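PDB 6H0C: putative diflavin flavoprotein A 3 from Synechocystis sp., which probably passes electrons from NADH to oxygen, reducing it to water, and is represented here by its flavodiiron core, a metallo-beta-lactamase-like plus a flavodoxin-like domain. Local coordinates for residues 24-29 and 380-385; 332-338 and 362-367; 355-359 and 372-376. All blocks are in the same frame, centred on the assembly; numbering follows the deposited sequence.

How the contacts relate
From the N terminus the chain first builds the metallo-beta-lactamase-like domain, whose loop 24-29 waits some 350 residues for its partner: contact 1 closes that long loop when the start of helix 382-404 in the flavodoxin-like domain returns to it. Contacts 2 and 3 both fall within this span. Contact 2 joins the ends of helices 323-335 and 353-364, and contact 3 ties helix 353-364 to strand 368-377; their segments alternate along the chain, so the two loops cross while sharing one helix. Their centres lie about 15 Å apart. Contact 3 also touches contact 1, through Val376 and Thr384, whereas contact 2 stays about 19 Å from contact 1 at the nearest atoms.

Contact 1: residues 24-29 and 380-385; sequences RLKFEI and PTDQTL
With chi1 and chi2 of Arg24 both near 180° and a bend at chi3 (52°), the guanidinium comes round to Asp382, while Phe27, its CG beside the backbone N (chi1 -66°), lays its ring against the start of helix 382-404. The charged pair is a salt bridge with one weak hydrogen bond, NH2 of Arg24 to OD2 of Asp382 at 3.3 Å. That oxygen lies at the guanidinium edge, near its plane, but the carboxylate is turned steeply against it, 77° between the planes, so the two groups do not engage side by side. An acidic residue suits this first helical turn, where its charge would probably be favourable to the helix dipole as well as to Arg24.

One face of the Phe27 ring lies over backbone atoms at the helix start, with Asp382 N 3.5 Å from CD1. This rim carbon in turn sits over the centre of one face of the Arg24 guanidinium, which reaches past the ring to Asp382. Further along the helix, Leu385 sends CD1 against the backbone of the loop, 3.4 Å from Phe27 C, and Ile29 CD1 approaches Leu385 CB at 4.4 Å. Branched aliphatic chains suit this buried side.

Thr381 is the N-cap, and its N donates to Thr384 OG1 at 2.8 Å, an almost straight bond that ties the cap to the first turn. Pro380 and Leu385 also touch helix 268-281, at Asn268 and Thr271, and Ile29 O is bonded to Tyr197 OH of helix 189-202, so the contact lies where helices of both domains meet the loop between strands 14-21 and 37-45.

Contact 2: residues 332-338 and 362-367; sequences TLANASK and FRDAGF
The C-terminal ends of two neighbouring helices of the flavodoxin-like domain, 323-335 and 353-364, meet here, the second finished by a Schellman motif. Leu333 CD2 does most of the touching: it lies 3.7 Å from CB of the small Ala365, 3.9 Å from Phe367 CE2 at that ring's edge, and 4.1 Å from Phe362 CD1. Ala336 CB meets Phe367 CZ at 4.1 Å, and Ser337 O stands at the edge of the same ring, 3.4 Å from CE1.

Gly366 takes a positive phi (84°), which glycine adopts readily, and the Schellman turn is closed by Phe367 N to Phe362 O at 3.1 Å and by Gly366 N to Arg363 O. Over this turn runs the extended aliphatic chain of Lys338, with CE 3.0 Å from Ala365 O.

Phe362 and Phe367 each meet Phe310 of strand 309-313 edge-to-face, which extends the apolar cluster to the sheet. No hydrogen bond crosses between the two segments: van der Waals contact among Leu333, Ala336, Ala365 and the two phenylalanines holds the inner side together, and the lysine's hydrocarbon chain covers the helix end, whose partial negative charge would probably favour the positive tip.

Contact 3: residues 355-359 and 372-376; sequences IDMLE and DTIRV
A beta-alpha-beta unit, strand 341-348, helix 353-364 and strand 368-377, is the setting: helix and last strand run almost exactly antiparallel, 176° between their short axes. Their outer side is fastened by a salt-bridge network in which Arg375 serves two acids one helical turn apart. Arg375 NH2 donates to Asp356 OD1 at 2.6 Å and to Glu359 OE1 at 2.9 Å. Asp356 OD1 is met nearly along its C-O bond but stands somewhat out of the guanidinium plane, whereas Glu359 OE1 lies in that plane but is itself approached from above its carboxylate, 42° out of plane. Arg375 NE adds a weak bond to Asp356 OD1, and water 1 bridges the same two atoms.

Extension of Arg375 from CG to NE carries its head across to the helix, a span that requires a long side chain with several N-H donors. In Glu359, chi1 of 178° and an extended chain carry the carboxylate toward the strand, where OE2 accepts from Thr373 OG1 at 2.6 Å. Waters 2 and 3 donate to OE2 and accept from Thr373 N and Arg375 NH1. With its two oxygens gripped by different partners, the carboxylate is fixed in rotation and probably kept ionised.

Beneath the charges, Ile355 CG2 packs over one face of the guanidinium and presses on Thr373 CG2 at 3.4 Å, tighter than usual for two methyls. Ile355 also reaches Phe348 of strand 341-348. Ile374, pointing away from helix 353-364, packs on Ile276 of helix 268-281 and Met387 of helix 382-404, so this edge strand of the parallel sheet is covered by helices on both faces.

Contact 1: residues 24-29 and 380-385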
ATOM      1  N   ARG A  24       6.720  -8.292 -15.082  1.00 44.02           N
ATOM      2  CA  ARG A  24       6.320  -8.426 -13.691  1.00 42.09           C
ATOM      3  C   ARG A  24       7.536  -8.900 -12.901  1.00 47.19           C
ATOM      4  O   ARG A  24       8.249  -9.812 -13.335  1.00 47.27           O
ATOM      5  CB  ARG A  24       5.153  -9.397 -13.542  1.00 36.74           C
ATOM      6  CG  ARG A  24       4.705  -9.594 -12.109  1.00 40.53           C
ATOM      7  CD  ARG A  24       3.540 -10.557 -12.047  1.00 42.37           C
ATOM      8  NE  ARG A  24       3.857 -11.790 -12.761  1.00 48.14           N
ATOM      9  CZ  ARG A  24       3.076 -12.865 -12.793  1.00 46.64           C
ATOM     10  NH1 ARG A  24       1.911 -12.869 -12.151  1.00 45.98           N
ATOM     11  NH2 ARG A  24       3.463 -13.938 -13.468  1.00 45.71           N
ATOM     12  N   LEU A  25       7.789  -8.267 -11.758  1.00 44.40           N
ATOM     13  CA  LEU A  25       8.960  -8.611 -10.963  1.00 47.29           C
ATOM     14  C   LEU A  25       8.596  -9.343  -9.659  1.00 51.87           C
ATOM     15  O   LEU A  25       9.414 -10.092  -9.120  1.00 53.67           O
ATOM     16  CB  LEU A  25       9.786  -7.349 -10.661  1.00 47.92           C
ATOM     17  CG  LEU A  25      10.395  -6.618 -11.870  1.00 44.90           C
ATOM     18  CD1 LEU A  25      11.411  -5.559 -11.441  1.00 46.35           C
ATOM     19  CD2 LEU A  25      11.018  -7.584 -12.864  1.00 34.84           C
ATOM     20  N   LYS A  26       7.376  -9.134  -9.158  1.00 48.08           N
ATOM     21  CA  LYS A  26       6.912  -9.812  -7.945  1.00 43.96           C
ATOM     22  C   LYS A  26       5.596 -10.557  -8.185  1.00 38.69           C
ATOM     23  O   LYS A  26       4.754 -10.104  -8.954  1.00 34.74           O
ATOM     24  CB  LYS A  26       6.707  -8.826  -6.784  1.00 46.04           C
ATOM     25  CG  LYS A  26       7.545  -7.548  -6.783  1.00 51.94           C
ATOM     26  CD  LYS A  26       6.942  -6.547  -5.776  1.00 54.87           C
ATOM     27  CE  LYS A  26       7.687  -5.218  -5.717  1.00 52.88           C
ATOM     28  NZ  LYS A  26       8.951  -5.313  -4.931  1.00 47.75           N
ATOM     29  N   PHE A  27       5.416 -11.690  -7.511  1.00 36.23           N
ATOM     30  CA  PHE A  27       4.123 -12.363  -7.515  1.00 38.13           C
ATOM     31  C   PHE A  27       3.215 -11.694  -6.497  1.00 38.52           C
ATOM     32  O   PHE A  27       3.057 -12.170  -5.370  1.00 39.08           O
ATOM     33  CB  PHE A  27       4.260 -13.859  -7.207  1.00 34.21           C
ATOM     34  CG  PHE A  27       5.002 -14.623  -8.258  1.00 38.27           C
ATOM     35  CD1 PHE A  27       4.428 -14.856  -9.503  1.00 39.60           C
ATOM     36  CD2 PHE A  27       6.280 -15.101  -8.012  1.00 41.93           C
ATOM     37  CE1 PHE A  27       5.116 -15.560 -10.489  1.00 39.56           C
ATOM     38  CE2 PHE A  27       6.974 -15.805  -8.990  1.00 41.90           C
ATOM     39  CZ  PHE A  27       6.391 -16.036 -10.231  1.00 38.24           C
ATOM     40  N   GLU A  28       2.641 -10.567  -6.888  1.00 28.87           N
ATOM     41  CA  GLU A  28       1.633  -9.920  -6.068  1.00 29.40           C
ATOM     42  C   GLU A  28       0.430  -9.677  -6.949  1.00 28.46           C
ATOM     43  O   GLU A  28       0.590  -9.407  -8.135  1.00 30.46           O
ATOM     44  CB  GLU A  28       2.169  -8.632  -5.463  1.00 28.01           C
ATOM     45  CG  GLU A  28       3.252  -8.889  -4.438  1.00 37.73           C
ATOM     46  CD  GLU A  28       3.887  -7.616  -3.951  1.00 58.42           C
ATOM     47  OE1 GLU A  28       3.398  -6.527  -4.318  1.00 58.71           O
ATOM     48  OE2 GLU A  28       4.882  -7.704  -3.203  1.00 76.72           O
ATOM     49  N   ILE A  29      -0.765  -9.815  -6.387  1.00 30.15           N
ATOM     50  CA  ILE A  29      -1.989  -9.820  -7.191  1.00 30.47           C
ATOM     51  C   ILE A  29      -2.100  -8.558  -8.060  1.00 27.15           C
ATOM     52  O   ILE A  29      -2.618  -8.611  -9.178  1.00 27.19           O
ATOM     53  CB  ILE A  29      -3.255  -9.972  -6.283  1.00 34.92           C
ATOM     54  CG1 ILE A  29      -4.474 -10.424  -7.085  1.00 33.15           C
ATOM     55  CG2 ILE A  29      -3.560  -8.694  -5.534  1.00 32.93           C
ATOM     56  CD1 ILE A  29      -4.403 -11.852  -7.525  1.00 39.35           C
ATOM     57  N   PRO A 380       5.306 -17.278  -2.087  1.00 45.86           N
ATOM     58  CA  PRO A 380       4.121 -17.466  -2.926  1.00 45.21           C
ATOM     59  C   PRO A 380       4.483 -17.473  -4.399  1.00 47.46           C
ATOM     60  O   PRO A 380       5.416 -16.776  -4.793  1.00 47.59           O
ATOM     61  CB  PRO A 380       3.255 -16.250  -2.591  1.00 41.75           C
ATOM     62  CG  PRO A 380       3.730 -15.808  -1.248  1.00 40.98           C
ATOM     63  CD  PRO A 380       5.189 -16.098  -1.214  1.00 40.07           C
ATOM     64  N   THR A 381       3.758 -18.254  -5.194  1.00 44.35           N
ATOM     65  CA  THR A 381       3.956 -18.277  -6.640  1.00 43.80           C
ATOM     66  C   THR A 381       2.701 -17.797  -7.340  1.00 43.50           C
ATOM     67  O   THR A 381       1.723 -17.433  -6.689  1.00 42.69           O
ATOM     68  CB  THR A 381       4.296 -19.682  -7.155  1.00 51.16           C
ATOM     69  OG1 THR A 381       3.129 -20.512  -7.072  1.00 54.32           O
ATOM     70  CG2 THR A 381       5.427 -20.293  -6.336  1.00 50.03           C
ATOM     71  N   ASP A 382       2.729 -17.813  -8.667  1.00 47.14           N
ATOM     72  CA  ASP A 382       1.578 -17.399  -9.460  1.00 50.54           C
ATOM     73  C   ASP A 382       0.327 -18.184  -9.080  1.00 47.99           C
ATOM     74  O   ASP A 382      -0.747 -17.612  -8.900  1.00 40.01           O
ATOM     75  CB  ASP A 382       1.864 -17.577 -10.949  1.00 61.39           C
ATOM     76  CG  ASP A 382       1.087 -16.607 -11.807  1.00 71.21           C
ATOM     77  OD1 ASP A 382       0.170 -15.942 -11.277  1.00 74.94           O
ATOM     78  OD2 ASP A 382       1.396 -16.508 -13.015  1.00 77.40           O
ATOM     79  N   GLN A 383       0.463 -19.499  -8.947  1.00 48.38           N
ATOM     80  CA  GLN A 383      -0.706 -20.305  -8.668  1.00 43.38           C
ATOM     81  C   GLN A 383      -1.137 -20.129  -7.214  1.00 46.49           C
ATOM     82  O   GLN A 383      -2.326 -20.238  -6.908  1.00 47.76           O
ATOM     83  CB  GLN A 383      -0.457 -21.770  -8.991  1.00 42.22           C
ATOM     84  CG  GLN A 383      -1.724 -22.466  -9.469  1.00 53.63           C
ATOM     85  CD  GLN A 383      -1.516 -23.934  -9.782  1.00 64.24           C
ATOM     86  OE1 GLN A 383      -0.448 -24.346 -10.250  1.00 66.95           O
ATOM     87  NE2 GLN A 383      -2.542 -24.738  -9.522  1.00 66.43           N
ATOM     88  N   THR A 384      -0.183 -19.844  -6.327  1.00 46.52           N
ATOM     89  CA  THR A 384      -0.507 -19.497  -4.939  1.00 39.97           C
ATOM     90  C   THR A 384      -1.551 -18.396  -4.904  1.00 34.99           C
ATOM     91  O   THR A 384      -2.587 -18.529  -4.263  1.00 36.39           O
ATOM     92  CB  THR A 384       0.715 -18.999  -4.147  1.00 39.10           C
ATOM     93  OG1 THR A 384       1.759 -19.972  -4.188  1.00 46.14           O
ATOM     94  CG2 THR A 384       0.330 -18.746  -2.704  1.00 37.77           C
ATOM     95  N   LEU A 385      -1.261 -17.307  -5.608  1.00 34.55           N
ATOM     96  CA  LEU A 385      -2.146 -16.152  -5.638  1.00 37.20           C
ATOM     97  C   LEU A 385      -3.520 -16.526  -6.171  1.00 34.86           C
ATOM     98  O   LEU A 385      -4.531 -16.089  -5.631  1.00 30.54           O
ATOM     99  CB  LEU A 385      -1.549 -15.031  -6.488  1.00 37.53           C
ATOM    100  CG  LEU A 385      -0.205 -14.456  -6.042  1.00 41.67           C
ATOM    101  CD1 LEU A 385       0.240 -13.350  -6.993  1.00 45.51           C
ATOM    102  CD2 LEU A 385      -0.316 -13.940  -4.632  1.00 35.30           C
TER

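Contact 2: residues 332-338 and 362-367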
ATOM      1  N   THR A 332     -11.343 -10.333  18.887  1.00 23.95           N
ATOM      2  CA  THR A 332     -12.268 -10.978  17.967  1.00 24.81           C
ATOM      3  C   THR A 332     -13.146 -11.991  18.705  1.00 26.39           C
ATOM      4  O   THR A 332     -14.366 -11.992  18.549  1.00 26.06           O
ATOM      5  CB  THR A 332     -11.516 -11.664  16.813  1.00 23.10           C
ATOM      6  OG1 THR A 332     -10.801 -10.672  16.062  1.00 24.36           O
ATOM      7  CG2 THR A 332     -12.493 -12.385  15.883  1.00 25.12           C
ATOM      8  N   LEU A 333     -12.533 -12.836  19.532  1.00 26.36           N
ATOM      9  CA  LEU A 333     -13.305 -13.822  20.290  1.00 29.60           C
ATOM     10  C   LEU A 333     -14.265 -13.146  21.266  1.00 28.64           C
ATOM     11  O   LEU A 333     -15.389 -13.619  21.466  1.00 29.94           O
ATOM     12  CB  LEU A 333     -12.380 -14.781  21.050  1.00 26.22           C
ATOM     13  CG  LEU A 333     -11.602 -15.789  20.203  1.00 24.36           C
ATOM     14  CD1 LEU A 333     -10.640 -16.575  21.067  1.00 26.77           C
ATOM     15  CD2 LEU A 333     -12.561 -16.722  19.504  1.00 26.29           C
ATOM     16  N   ALA A 334     -13.829 -12.044  21.869  1.00 24.95           N
ATOM     17  CA  ALA A 334     -14.668 -11.335  22.834  1.00 27.94           C
ATOM     18  C   ALA A 334     -15.855 -10.653  22.166  1.00 29.04           C
ATOM     19  O   ALA A 334     -16.826 -10.321  22.830  1.00 35.19           O
ATOM     20  CB  ALA A 334     -13.848 -10.310  23.606  1.00 25.18           C
ATOM     21  N   ASN A 335     -15.786 -10.447  20.856  1.00 26.79           N
ATOM     22  CA  ASN A 335     -16.805  -9.634  20.197  1.00 28.67           C
ATOM     23  C   ASN A 335     -17.585 -10.284  19.067  1.00 29.48           C
ATOM     24  O   ASN A 335     -18.701  -9.862  18.772  1.00 33.98           O
ATOM     25  CB  ASN A 335     -16.168  -8.360  19.665  1.00 28.10           C
ATOM     26  CG  ASN A 335     -15.816  -7.404  20.767  1.00 33.17           C
ATOM     27  OD1 ASN A 335     -16.688  -6.710  21.305  1.00 34.45           O
ATOM     28  ND2 ASN A 335     -14.537  -7.368  21.134  1.00 27.57           N
ATOM     29  N   ALA A 336     -17.015 -11.295  18.429  1.00 26.30           N
ATOM     30  CA  ALA A 336     -17.670 -11.889  17.273  1.00 26.60           C
ATOM     31  C   ALA A 336     -18.780 -12.865  17.670  1.00 30.46           C
ATOM     32  O   ALA A 336     -18.616 -13.699  18.564  1.00 33.81           O
ATOM     33  CB  ALA A 336     -16.646 -12.586  16.384  1.00 27.30           C
ATOM     34  N   SER A 337     -19.916 -12.748  16.994  1.00 32.35           N
ATOM     35  CA  SER A 337     -20.969 -13.744  17.108  1.00 34.44           C
ATOM     36  C   SER A 337     -20.557 -15.039  16.408  1.00 34.71           C
ATOM     37  O   SER A 337     -19.906 -15.008  15.356  1.00 32.83           O
ATOM     38  CB  SER A 337     -22.265 -13.215  16.509  1.00 43.63           C
ATOM     39  OG  SER A 337     -23.164 -14.285  16.276  1.00 54.76           O
ATOM     40  N   LYS A 338     -20.942 -16.176  16.975  1.00 34.98           N
ATOM     41  CA  LYS A 338     -20.573 -17.465  16.392  1.00 37.11           C
ATOM     42  C   LYS A 338     -21.213 -17.707  15.018  1.00 37.31           C
ATOM     43  O   LYS A 338     -20.868 -18.668  14.336  1.00 39.32           O
ATOM     44  CB  LYS A 338     -20.941 -18.612  17.344  1.00 40.76           C
ATOM     45  CG  LYS A 338     -20.125 -18.659  18.632  1.00 45.43           C
ATOM     46  CD  LYS A 338     -20.378 -19.962  19.387  1.00 51.55           C
ATOM     47  CE  LYS A 338     -19.615 -20.029  20.709  1.00 55.65           C
ATOM     48  NZ  LYS A 338     -19.752 -21.368  21.366  1.00 65.53           N
ATOM     49  N   PHE A 362     -10.457 -20.992  16.816  1.00 32.63           N
ATOM     50  CA  PHE A 362     -11.715 -20.645  16.177  1.00 34.31           C
ATOM     51  C   PHE A 362     -12.642 -21.863  16.109  1.00 38.59           C
ATOM     52  O   PHE A 362     -13.855 -21.737  16.314  1.00 37.53           O
ATOM     53  CB  PHE A 362     -11.462 -20.046  14.790  1.00 31.78           C
ATOM     54  CG  PHE A 362     -10.896 -18.651  14.841  1.00 31.02           C
ATOM     55  CD1 PHE A 362     -11.449 -17.698  15.689  1.00 32.11           C
ATOM     56  CD2 PHE A 362      -9.802 -18.296  14.068  1.00 29.54           C
ATOM     57  CE1 PHE A 362     -10.923 -16.409  15.754  1.00 29.96           C
ATOM     58  CE2 PHE A 362      -9.272 -17.013  14.134  1.00 28.28           C
ATOM     59  CZ  PHE A 362      -9.830 -16.072  14.974  1.00 26.15           C
ATOM     60  N   ARG A 363     -12.080 -23.043  15.860  1.00 34.95           N
ATOM     61  CA  ARG A 363     -12.904 -24.249  15.861  1.00 36.15           C
ATOM     62  C   ARG A 363     -13.483 -24.515  17.254  1.00 35.60           C
ATOM     63  O   ARG A 363     -14.678 -24.771  17.386  1.00 38.33           O
ATOM     64  CB  ARG A 363     -12.123 -25.468  15.380  1.00 34.07           C
ATOM     65  CG  ARG A 363     -12.980 -26.736  15.362  1.00 45.66           C
ATOM     66  CD  ARG A 363     -12.322 -27.879  14.607  1.00 55.55           C
ATOM     67  NE  ARG A 363     -10.892 -27.950  14.882  1.00 64.74           N
ATOM     68  CZ  ARG A 363      -9.947 -27.844  13.952  1.00 67.93           C
ATOM     69  NH1 ARG A 363     -10.278 -27.676  12.676  1.00 64.71           N
ATOM     70  NH2 ARG A 363      -8.669 -27.916  14.301  1.00 71.20           N
ATOM     71  N   ASP A 364     -12.648 -24.445  18.286  1.00 35.44           N
ATOM     72  CA  ASP A 364     -13.128 -24.633  19.656  1.00 39.96           C
ATOM     73  C   ASP A 364     -14.182 -23.593  20.033  1.00 42.74           C
ATOM     74  O   ASP A 364     -15.097 -23.875  20.810  1.00 43.52           O
ATOM     75  CB  ASP A 364     -11.971 -24.573  20.655  1.00 37.92           C
ATOM     76  CG  ASP A 364     -11.044 -25.763  20.536  1.00 43.32           C
ATOM     77  OD1 ASP A 364      -9.983 -25.765  21.198  1.00 45.41           O
ATOM     78  OD2 ASP A 364     -11.375 -26.693  19.768  1.00 44.04           O
ATOM     79  N   ALA A 365     -14.055 -22.395  19.474  1.00 38.68           N
ATOM     80  CA  ALA A 365     -14.962 -21.301  19.799  1.00 38.27           C
ATOM     81  C   ALA A 365     -16.260 -21.384  19.003  1.00 41.91           C
ATOM     82  O   ALA A 365     -17.086 -20.477  19.076  1.00 43.00           O
ATOM     83  CB  ALA A 365     -14.281 -19.961  19.561  1.00 31.09           C
ATOM     84  N   GLY A 366     -16.427 -22.457  18.233  1.00 38.20           N
ATOM     85  CA  GLY A 366     -17.689 -22.730  17.566  1.00 34.94           C
ATOM     86  C   GLY A 366     -17.945 -22.056  16.227  1.00 40.58           C
ATOM     87  O   GLY A 366     -19.090 -21.966  15.785  1.00 39.13           O
ATOM     88  N   PHE A 367     -16.897 -21.582  15.563  1.00 39.52           N
ATOM     89  CA  PHE A 367     -17.080 -20.964  14.255  1.00 35.75           C
ATOM     90  C   PHE A 367     -17.052 -21.995  13.144  1.00 36.49           C
ATOM     91  O   PHE A 367     -16.370 -23.015  13.243  1.00 39.69           O
ATOM     92  CB  PHE A 367     -16.013 -19.902  13.997  1.00 30.87           C
ATOM     93  CG  PHE A 367     -16.069 -18.759  14.957  1.00 32.71           C
ATOM     94  CD1 PHE A 367     -16.917 -17.691  14.729  1.00 29.79           C
ATOM     95  CD2 PHE A 367     -15.288 -18.758  16.097  1.00 35.55           C
ATOM     96  CE1 PHE A 367     -16.974 -16.643  15.616  1.00 29.15           C
ATOM     97  CE2 PHE A 367     -15.343 -17.711  16.986  1.00 33.40           C
ATOM     98  CZ  PHE A 367     -16.189 -16.655  16.748  1.00 28.17           C
TER

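Contact 3: residues 355-359 and 372-376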
ATOM      1  N   ILE A 355      -0.732 -20.797  12.493  1.00 29.32           N
ATOM      2  CA  ILE A 355      -1.913 -21.172  11.719  1.00 28.77           C
ATOM      3  C   ILE A 355      -2.713 -22.263  12.437  1.00 33.38           C
ATOM      4  O   ILE A 355      -3.947 -22.185  12.537  1.00 27.38           O
ATOM      5  CB  ILE A 355      -1.514 -21.643  10.309  1.00 29.20           C
ATOM      6  CG1 ILE A 355      -0.846 -20.492   9.553  1.00 30.15           C
ATOM      7  CG2 ILE A 355      -2.728 -22.165   9.552  1.00 29.67           C
ATOM      8  CD1 ILE A 355      -0.230 -20.889   8.233  1.00 33.95           C
ATOM      9  N   ASP A 356      -2.009 -23.271  12.948  1.00 37.98           N
ATOM     10  CA  ASP A 356      -2.657 -24.324  13.725  1.00 37.68           C
ATOM     11  C   ASP A 356      -3.357 -23.730  14.956  1.00 37.72           C
ATOM     12  O   ASP A 356      -4.511 -24.062  15.245  1.00 34.83           O
ATOM     13  CB  ASP A 356      -1.645 -25.391  14.151  1.00 40.62           C
ATOM     14  CG  ASP A 356      -0.975 -26.082  12.968  1.00 48.66           C
ATOM     15  OD1 ASP A 356      -1.567 -26.121  11.863  1.00 48.12           O
ATOM     16  OD2 ASP A 356       0.152 -26.593  13.153  1.00 51.04           O
ATOM     17  N   MET A 357      -2.661 -22.841  15.665  1.00 32.19           N
ATOM     18  CA  MET A 357      -3.214 -22.220  16.865  1.00 30.74           C
ATOM     19  C   MET A 357      -4.535 -21.509  16.548  1.00 32.23           C
ATOM     20  O   MET A 357      -5.553 -21.735  17.205  1.00 31.69           O
ATOM     21  CB  MET A 357      -2.204 -21.241  17.472  1.00 32.10           C
ATOM     22  CG  MET A 357      -2.634 -20.616  18.796  1.00 33.19           C
ATOM     23  SD  MET A 357      -3.698 -19.165  18.609  1.00 34.67           S
ATOM     24  CE  MET A 357      -2.585 -17.992  17.818  1.00 26.66           C
ATOM     25  N   LEU A 358      -4.516 -20.660  15.526  1.00 29.44           N
ATOM     26  CA  LEU A 358      -5.713 -19.926  15.127  1.00 29.19           C
ATOM     27  C   LEU A 358      -6.862 -20.848  14.689  1.00 31.47           C
ATOM     28  O   LEU A 358      -8.016 -20.654  15.092  1.00 30.88           O
ATOM     29  CB  LEU A 358      -5.374 -18.947  14.005  1.00 27.75           C
ATOM     30  CG  LEU A 358      -4.529 -17.734  14.403  1.00 27.21           C
ATOM     31  CD1 LEU A 358      -4.147 -16.946  13.163  1.00 24.97           C
ATOM     32  CD2 LEU A 358      -5.281 -16.857  15.401  1.00 26.83           C
ATOM     33  N   GLU A 359      -6.553 -21.842  13.865  1.00 27.61           N
ATOM     34  CA  GLU A 359      -7.578 -22.757  13.387  1.00 28.04           C
ATOM     35  C   GLU A 359      -8.257 -23.441  14.574  1.00 34.50           C
ATOM     36  O   GLU A 359      -9.484 -23.509  14.653  1.00 36.83           O
ATOM     37  CB  GLU A 359      -6.963 -23.790  12.439  1.00 33.98           C
ATOM     38  CG  GLU A 359      -7.937 -24.840  11.909  1.00 44.15           C
ATOM     39  CD  GLU A 359      -7.306 -25.735  10.855  1.00 46.80           C
ATOM     40  OE1 GLU A 359      -6.236 -26.317  11.130  1.00 47.15           O
ATOM     41  OE2 GLU A 359      -7.876 -25.844   9.750  1.00 49.55           O
ATOM     42  N   ASP A 372     -11.100 -23.965   3.354  1.00 34.92           N
ATOM     43  CA  ASP A 372     -10.133 -24.787   4.061  1.00 40.30           C
ATOM     44  C   ASP A 372      -8.907 -23.943   4.407  1.00 35.39           C
ATOM     45  O   ASP A 372      -8.425 -23.176   3.574  1.00 34.22           O
ATOM     46  CB  ASP A 372      -9.742 -26.003   3.221  1.00 46.03           C
ATOM     47  CG  ASP A 372     -10.905 -26.951   2.993  1.00 54.60           C
ATOM     48  OD1 ASP A 372     -11.705 -27.137   3.934  1.00 56.77           O
ATOM     49  OD2 ASP A 372     -11.024 -27.506   1.875  1.00 62.87           O
ATOM     50  N   THR A 373      -8.420 -24.085   5.638  1.00 32.19           N
ATOM     51  CA  THR A 373      -7.266 -23.333   6.116  1.00 31.48           C
ATOM     52  C   THR A 373      -6.108 -23.378   5.122  1.00 33.17           C
ATOM     53  O   THR A 373      -5.755 -24.435   4.608  1.00 35.76           O
ATOM     54  CB  THR A 373      -6.795 -23.855   7.482  1.00 35.39           C
ATOM     55  OG1 THR A 373      -7.824 -23.619   8.453  1.00 36.69           O
ATOM     56  CG2 THR A 373      -5.521 -23.145   7.918  1.00 36.99           C
ATOM     57  N   ILE A 374      -5.539 -22.212   4.841  1.00 29.48           N
ATOM     58  CA  ILE A 374      -4.497 -22.084   3.836  1.00 28.50           C
ATOM     59  C   ILE A 374      -3.107 -22.042   4.454  1.00 32.34           C
ATOM     60  O   ILE A 374      -2.806 -21.172   5.272  1.00 32.10           O
ATOM     61  CB  ILE A 374      -4.703 -20.812   2.998  1.00 31.82           C
ATOM     62  CG1 ILE A 374      -5.931 -20.967   2.102  1.00 31.17           C
ATOM     63  CG2 ILE A 374      -3.474 -20.509   2.169  1.00 30.57           C
ATOM     64  CD1 ILE A 374      -6.374 -19.660   1.480  1.00 33.82           C
ATOM     65  N   ARG A 375      -2.265 -22.989   4.053  1.00 34.19           N
ATOM     66  CA  ARG A 375      -0.882 -23.043   4.503  1.00 31.91           C
ATOM     67  C   ARG A 375       0.072 -22.950   3.311  1.00 36.50           C
ATOM     68  O   ARG A 375       0.129 -23.852   2.481  1.00 38.79           O
ATOM     69  CB  ARG A 375      -0.635 -24.328   5.291  1.00 33.96           C
ATOM     70  CG  ARG A 375      -1.425 -24.407   6.591  1.00 37.03           C
ATOM     71  CD  ARG A 375      -1.232 -25.740   7.301  1.00 36.29           C
ATOM     72  NE  ARG A 375      -1.816 -25.739   8.640  1.00 37.74           N
ATOM     73  CZ  ARG A 375      -3.072 -26.090   8.910  1.00 43.00           C
ATOM     74  NH1 ARG A 375      -3.886 -26.470   7.931  1.00 40.39           N
ATOM     75  NH2 ARG A 375      -3.516 -26.064  10.160  1.00 39.93           N
ATOM     76  N   VAL A 376       0.811 -21.848   3.222  1.00 37.69           N
ATOM     77  CA  VAL A 376       1.756 -21.640   2.130  1.00 34.14           C
ATOM     78  C   VAL A 376       3.194 -21.686   2.614  1.00 38.12           C
ATOM     79  O   VAL A 376       3.624 -20.810   3.372  1.00 37.53           O
ATOM     80  CB  VAL A 376       1.531 -20.288   1.440  1.00 33.41           C
ATOM     81  CG1 VAL A 376       2.555 -20.094   0.325  1.00 31.09           C
ATOM     82  CG2 VAL A 376       0.111 -20.200   0.907  1.00 32.28           C
TER
HETATM   83  O   HOH W   1       0.282 -24.773   9.751  1.00 44.14           O
HETATM   84  O   HOH W   2     -10.188 -26.118   7.489  1.00 46.26           O
HETATM   85  O   HOH W   3      -6.587 -27.440   8.115  1.00 54.35           O